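Glycosyl hydrolase, family 38 (Enterococcus faecalis, PDB 5KBP) probably hydrolyses alpha-mannosidic linkages in mannose-containing carbohydrates. Local coordinates at residues A[220-232]-A[263-275]. Residues are numbered along the deposited sequence; the frame is centred on the assembly and turned at random.
Sequences RYASTNHLLMMNG and FDDYLKAVQEELP
H226, the first residue of strand 226-231, meets helix 263-270 with its imidazole. The methyl of A269 lies over one ring face, CB 4.1 Å from the centroid, small enough to let the ring lie close to the helix. At the ring edge NE2 donates to OE2 of E273 at 3.2 Å, nearly straight at 169° and in the imidazole plane, while OE2 is approached from above the carboxylate plane; this glutamate is poorly ordered. Further along, CG of Y266 stands anti to the backbone N (chi1 178°), which sends the ring from the helix to the strand, between CD1 of L228 over one face and CG1 of V270 over the other. Helix 263-270 here covers the outermost strand of the parallel sheet of strands 226-231, 7-13 and 256-260, in the family 38 N-terminal alpha/beta domain, the two directions 152° apart. The flexible thioether of M230 suits a Met-aromatic contact, SD lying obliquely 4.7 Å from the F263 ring centroid, and CE touches CZ. Behind this layer, Y10 of strand 7-13 hydrogen-bonds ND1 of H226, fixing the ring's rotation, and stacks edge-to-face with Y266. In the loop just before the strand, T224 OG1 accepts from H226 N at 3.0 Å, an ST turn.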
loop_
_atom_site.group_PDB
_atom_site.type_symbol
_atom_site.label_atom_id
_atom_site.label_comp_id
_atom_site.label_asym_id
_atom_site.label_seq_id
_atom_site.Cartn_x
_atom_site.Cartn_y
_atom_site.Cartn_z
ATOM N N ARG A 220 -21.386 27.828 31.532
ATOM C CA ARG A 220 -21.918 28.839 30.622
ATOM C C ARG A 220 -23.037 28.281 29.753
ATOM O O ARG A 220 -23.949 29.021 29.367
ATOM C CB ARG A 220 -20.803 29.404 29.736
ATOM C CG ARG A 220 -19.985 30.517 30.373
ATOM C CD ARG A 220 -18.718 30.812 29.575
ATOM N NE ARG A 220 -18.906 31.828 28.540
ATOM C CZ ARG A 220 -18.889 33.137 28.767
ATOM N NH1 ARG A 220 -18.711 33.598 29.999
ATOM N NH2 ARG A 220 -19.059 33.990 27.766
ATOM N N TYR A 221 -22.994 26.983 29.438
ATOM C CA TYR A 221 -23.961 26.391 28.525
ATOM C C TYR A 221 -24.659 25.165 29.102
ATOM O O TYR A 221 -25.338 24.450 28.359
ATOM C CB TYR A 221 -23.283 26.016 27.202
ATOM C CG TYR A 221 -22.206 26.985 26.772
ATOM C CD1 TYR A 221 -22.530 28.226 26.237
ATOM C CD2 TYR A 221 -20.863 26.657 26.898
ATOM C CE1 TYR A 221 -21.545 29.112 25.841
ATOM C CE2 TYR A 221 -19.872 27.537 26.505
ATOM C CZ TYR A 221 -20.219 28.762 25.978
ATOM O OH TYR A 221 -19.232 29.638 25.586
ATOM N N ALA A 222 -24.517 24.898 30.394
ATOM C CA ALA A 222 -25.140 23.723 30.993
ATOM C C ALA A 222 -26.614 24.001 31.264
ATOM O O ALA A 222 -26.951 24.947 31.982
ATOM C CB ALA A 222 -24.417 23.336 32.279
ATOM N N SER A 223 -27.492 23.183 30.682
ATOM C CA SER A 223 -28.921 23.262 30.955
ATOM C C SER A 223 -29.335 22.447 32.171
ATOM O O SER A 223 -30.460 22.612 32.655
ATOM C CB SER A 223 -29.723 22.795 29.735
ATOM O OG SER A 223 -29.325 21.497 29.334
ATOM N N THR A 224 -28.461 21.575 32.667
ATOM C CA THR A 224 -28.706 20.776 33.859
ATOM C C THR A 224 -27.559 20.991 34.841
ATOM O O THR A 224 -26.590 21.700 34.554
ATOM C CB THR A 224 -28.845 19.286 33.514
ATOM O OG1 THR A 224 -27.555 18.745 33.202
ATOM C CG2 THR A 224 -29.762 19.096 32.315
ATOM N N ASN A 225 -27.672 20.373 36.014
ATOM C CA ASN A 225 -26.589 20.383 36.990
ATOM C C ASN A 225 -25.527 19.333 36.695
ATOM O O ASN A 225 -24.634 19.123 37.523
ATOM C CB ASN A 225 -27.147 20.176 38.399
ATOM C CG ASN A 225 -28.032 21.321 38.847
ATOM O OD1 ASN A 225 -27.792 22.476 38.498
ATOM N ND2 ASN A 225 -29.063 21.005 39.621
ATOM N N HIS A 226 -25.604 18.674 35.542
ATOM C CA HIS A 226 -24.673 17.619 35.166
ATOM C C HIS A 226 -23.713 18.162 34.114
ATOM O O HIS A 226 -24.138 18.564 33.025
ATOM C CB HIS A 226 -25.429 16.397 34.645
ATOM C CG HIS A 226 -26.443 15.866 35.611
ATOM N ND1 HIS A 226 -26.111 15.030 36.655
ATOM C CD2 HIS A 226 -27.780 16.063 35.698
ATOM C CE1 HIS A 226 -27.200 14.730 37.340
ATOM N NE2 HIS A 226 -28.226 15.344 36.780
ATOM N N LEU A 227 -22.425 18.171 34.444
ATOM C CA LEU A 227 -21.398 18.807 33.635
ATOM C C LEU A 227 -20.468 17.754 33.048
ATOM O O LEU A 227 -20.134 16.768 33.711
ATOM C CB LEU A 227 -20.601 19.805 34.478
ATOM C CG LEU A 227 -21.456 20.695 35.386
ATOM C CD1 LEU A 227 -20.613 21.316 36.487
ATOM C CD2 LEU A 227 -22.152 21.770 34.573
ATOM N N LEU A 228 -20.046 17.972 31.804
ATOM C CA LEU A 228 -19.221 17.021 31.067
ATOM C C LEU A 228 -17.820 17.592 30.888
ATOM O O LEU A 228 -17.653 18.655 30.279
ATOM C CB LEU A 228 -19.846 16.697 29.709
ATOM C CG LEU A 228 -19.115 15.661 28.851
ATOM C CD1 LEU A 228 -19.177 14.281 29.485
ATOM C CD2 LEU A 228 -19.683 15.627 27.440
ATOM N N MET A 229 -16.824 16.889 31.419
ATOM C CA MET A 229 -15.417 17.224 31.230
ATOM C C MET A 229 -14.772 16.121 30.403
ATOM O O MET A 229 -14.703 14.969 30.846
ATOM C CB MET A 229 -14.697 17.382 32.570
ATOM C CG MET A 229 -15.264 18.465 33.471
ATOM S SD MET A 229 -15.160 20.118 32.764
ATOM C CE MET A 229 -13.396 20.260 32.493
ATOM N N MET A 230 -14.306 16.469 29.207
ATOM C CA MET A 230 -13.696 15.505 28.299
ATOM C C MET A 230 -12.200 15.435 28.586
ATOM O O MET A 230 -11.445 16.348 28.234
ATOM C CB MET A 230 -13.973 15.889 26.849
ATOM C CG MET A 230 -15.448 15.829 26.480
ATOM S SD MET A 230 -16.141 14.174 26.685
ATOM C CE MET A 230 -15.142 13.256 25.516
ATOM N N ASN A 231 -11.773 14.343 29.221
ATOM C CA ASN A 231 -10.393 14.183 29.680
ATOM C C ASN A 231 -9.574 13.520 28.573
ATOM O O ASN A 231 -9.300 12.317 28.583
ATOM C CB ASN A 231 -10.366 13.390 30.982
ATOM C CG ASN A 231 -8.963 13.048 31.434
ATOM O OD1 ASN A 231 -8.623 11.877 31.593
ATOM N ND2 ASN A 231 -8.138 14.067 31.640
ATOM N N GLY A 232 -9.177 14.333 27.603
ATOM C CA GLY A 232 -8.387 13.844 26.490
ATOM C C GLY A 232 -8.369 14.849 25.361
ATOM O O GLY A 232 -8.988 15.915 25.432
ATOM N N PHE A 263 -19.923 7.928 28.914
ATOM C CA PHE A 263 -21.019 8.525 28.158
ATOM C C PHE A 263 -22.357 7.859 28.455
ATOM O O PHE A 263 -23.396 8.528 28.417
ATOM C CB PHE A 263 -20.718 8.468 26.662
ATOM C CG PHE A 263 -19.850 9.588 26.182
ATOM C CD1 PHE A 263 -20.305 10.895 26.229
ATOM C CD2 PHE A 263 -18.583 9.340 25.679
ATOM C CE1 PHE A 263 -19.514 11.934 25.788
ATOM C CE2 PHE A 263 -17.787 10.376 25.235
ATOM C CZ PHE A 263 -18.253 11.674 25.290
ATOM N N ASP A 264 -22.360 6.559 28.753
ATOM C CA ASP A 264 -23.613 5.877 29.067
ATOM C C ASP A 264 -24.240 6.434 30.340
ATOM O O ASP A 264 -25.446 6.701 30.386
ATOM C CB ASP A 264 -23.372 4.374 29.200
ATOM C CG ASP A 264 -23.006 3.727 27.883
ATOM O OD1 ASP A 264 -23.632 4.074 26.859
ATOM O OD2 ASP A 264 -22.091 2.878 27.871
ATOM N N ASP A 265 -23.432 6.616 31.387
ATOM C CA ASP A 265 -23.955 7.137 32.646
ATOM C C ASP A 265 -24.320 8.613 32.533
ATOM O O ASP A 265 -25.334 9.049 33.092
ATOM C CB ASP A 265 -22.939 6.924 33.768
ATOM C CG ASP A 265 -22.804 5.467 34.160
ATOM O OD1 ASP A 265 -23.712 4.677 33.829
ATOM O OD2 ASP A 265 -21.794 5.113 34.806
ATOM N N TYR A 266 -23.509 9.401 31.823
ATOM C CA TYR A 266 -23.801 10.825 31.684
ATOM C C TYR A 266 -25.093 11.050 30.908
ATOM O O TYR A 266 -25.945 11.848 31.317
ATOM C CB TYR A 266 -22.636 11.544 31.004
ATOM C CG TYR A 266 -22.895 13.019 30.777
ATOM C CD1 TYR A 266 -22.895 13.914 31.839
ATOM C CD2 TYR A 266 -23.142 13.516 29.503
ATOM C CE1 TYR A 266 -23.134 15.264 31.641
ATOM C CE2 TYR A 266 -23.380 14.866 29.296
ATOM C CZ TYR A 266 -23.374 15.734 30.369
ATOM O OH TYR A 266 -23.610 17.077 30.171
ATOM N N LEU A 267 -25.255 10.352 29.779
ATOM C CA LEU A 267 -26.445 10.533 28.950
ATOM C C LEU A 267 -27.717 10.199 29.718
ATOM O O LEU A 267 -28.737 10.884 29.570
ATOM C CB LEU A 267 -26.341 9.672 27.690
ATOM C CG LEU A 267 -25.418 10.190 26.585
ATOM C CD1 LEU A 267 -25.237 9.142 25.500
ATOM C CD2 LEU A 267 -25.969 11.480 26.002
ATOM N N LYS A 268 -27.680 9.149 30.540
ATOM C CA LYS A 268 -28.851 8.797 31.336
ATOM C C LYS A 268 -29.177 9.887 32.350
ATOM O O LYS A 268 -30.350 10.184 32.601
ATOM C CB LYS A 268 -28.619 7.460 32.041
ATOM C CG LYS A 268 -29.727 7.059 33.001
ATOM C CD LYS A 268 -29.278 5.929 33.914
ATOM C CE LYS A 268 -30.269 5.695 35.043
ATOM N NZ LYS A 268 -29.704 4.806 36.096
ATOM N N ALA A 269 -28.147 10.508 32.931
ATOM C CA ALA A 269 -28.366 11.489 33.990
ATOM C C ALA A 269 -28.795 12.844 33.437
ATOM O O ALA A 269 -29.680 13.493 34.006
ATOM C CB ALA A 269 -27.099 11.639 34.833
ATOM N N VAL A 270 -28.186 13.290 32.335
ATOM C CA VAL A 270 -28.455 14.641 31.847
ATOM C C VAL A 270 -29.830 14.715 31.190
ATOM O O VAL A 270 -30.540 15.719 31.325
ATOM C CB VAL A 270 -27.333 15.103 30.895
ATOM C CG1 VAL A 270 -27.251 14.212 29.663
ATOM C CG2 VAL A 270 -27.543 16.555 30.491
ATOM N N GLN A 271 -30.237 13.657 30.485
ATOM C CA GLN A 271 -31.523 13.650 29.799
ATOM C C GLN A 271 -32.698 13.442 30.743
ATOM O O GLN A 271 -33.848 13.617 30.324
ATOM C CB GLN A 271 -31.534 12.567 28.718
ATOM C CG GLN A 271 -30.532 12.798 27.600
ATOM C CD GLN A 271 -30.480 11.647 26.616
ATOM O OE1 GLN A 271 -31.412 11.431 25.843
ATOM N NE2 GLN A 271 -29.385 10.895 26.647
ATOM N N GLU A 272 -32.441 13.075 31.998
ATOM C CA GLU A 272 -33.519 12.882 32.959
ATOM C C GLU A 272 -33.996 14.205 33.547
ATOM O O GLU A 272 -35.154 14.312 33.963
ATOM C CB GLU A 272 -33.053 11.935 34.067
ATOM C CG GLU A 272 -34.166 11.323 34.899
ATOM C CD GLU A 272 -33.725 10.049 35.594
ATOM O OE1 GLU A 272 -34.356 8.996 35.367
ATOM O OE2 GLU A 272 -32.734 10.098 36.354
ATOM N N GLU A 273 -33.129 15.215 33.575
ATOM C CA GLU A 273 -33.447 16.534 34.107
ATOM C C GLU A 273 -33.361 17.593 33.015
ATOM O O GLU A 273 -32.841 18.691 33.223
ATOM C CB GLU A 273 -32.524 16.880 35.273
ATOM C CG GLU A 273 -32.472 15.811 36.354
ATOM C CD GLU A 273 -31.340 16.029 37.340
ATOM O OE1 GLU A 273 -30.697 17.097 37.283
ATOM O OE2 GLU A 273 -31.091 15.129 38.169
ATOM N N LEU A 274 -33.876 17.271 31.837
ATOM C CA LEU A 274 -33.784 18.171 30.691
ATOM C C LEU A 274 -34.906 19.204 30.746
ATOM O O LEU A 274 -36.071 18.834 30.912
ATOM C CB LEU A 274 -33.862 17.376 29.392
ATOM C CG LEU A 274 -32.835 17.678 28.300
ATOM C CD1 LEU A 274 -31.422 17.611 28.855
ATOM C CD2 LEU A 274 -33.002 16.706 27.142
ATOM N N PRO A 275 -34.599 20.493 30.608
ATOM C CA PRO A 275 -35.651 21.512 30.671
ATOM C C PRO A 275 -36.521 21.506 29.422
ATOM O O PRO A 275 -36.146 21.000 28.362
ATOM C CB PRO A 275 -34.868 22.822 30.794
ATOM C CG PRO A 275 -33.556 22.529 30.148
ATOM C CD PRO A 275 -33.260 21.084 30.446
HETATM O O HOH W 1 -29.834 17.625 40.048
HETATM O O HOH W 2 -21.756 20.000 30.308
#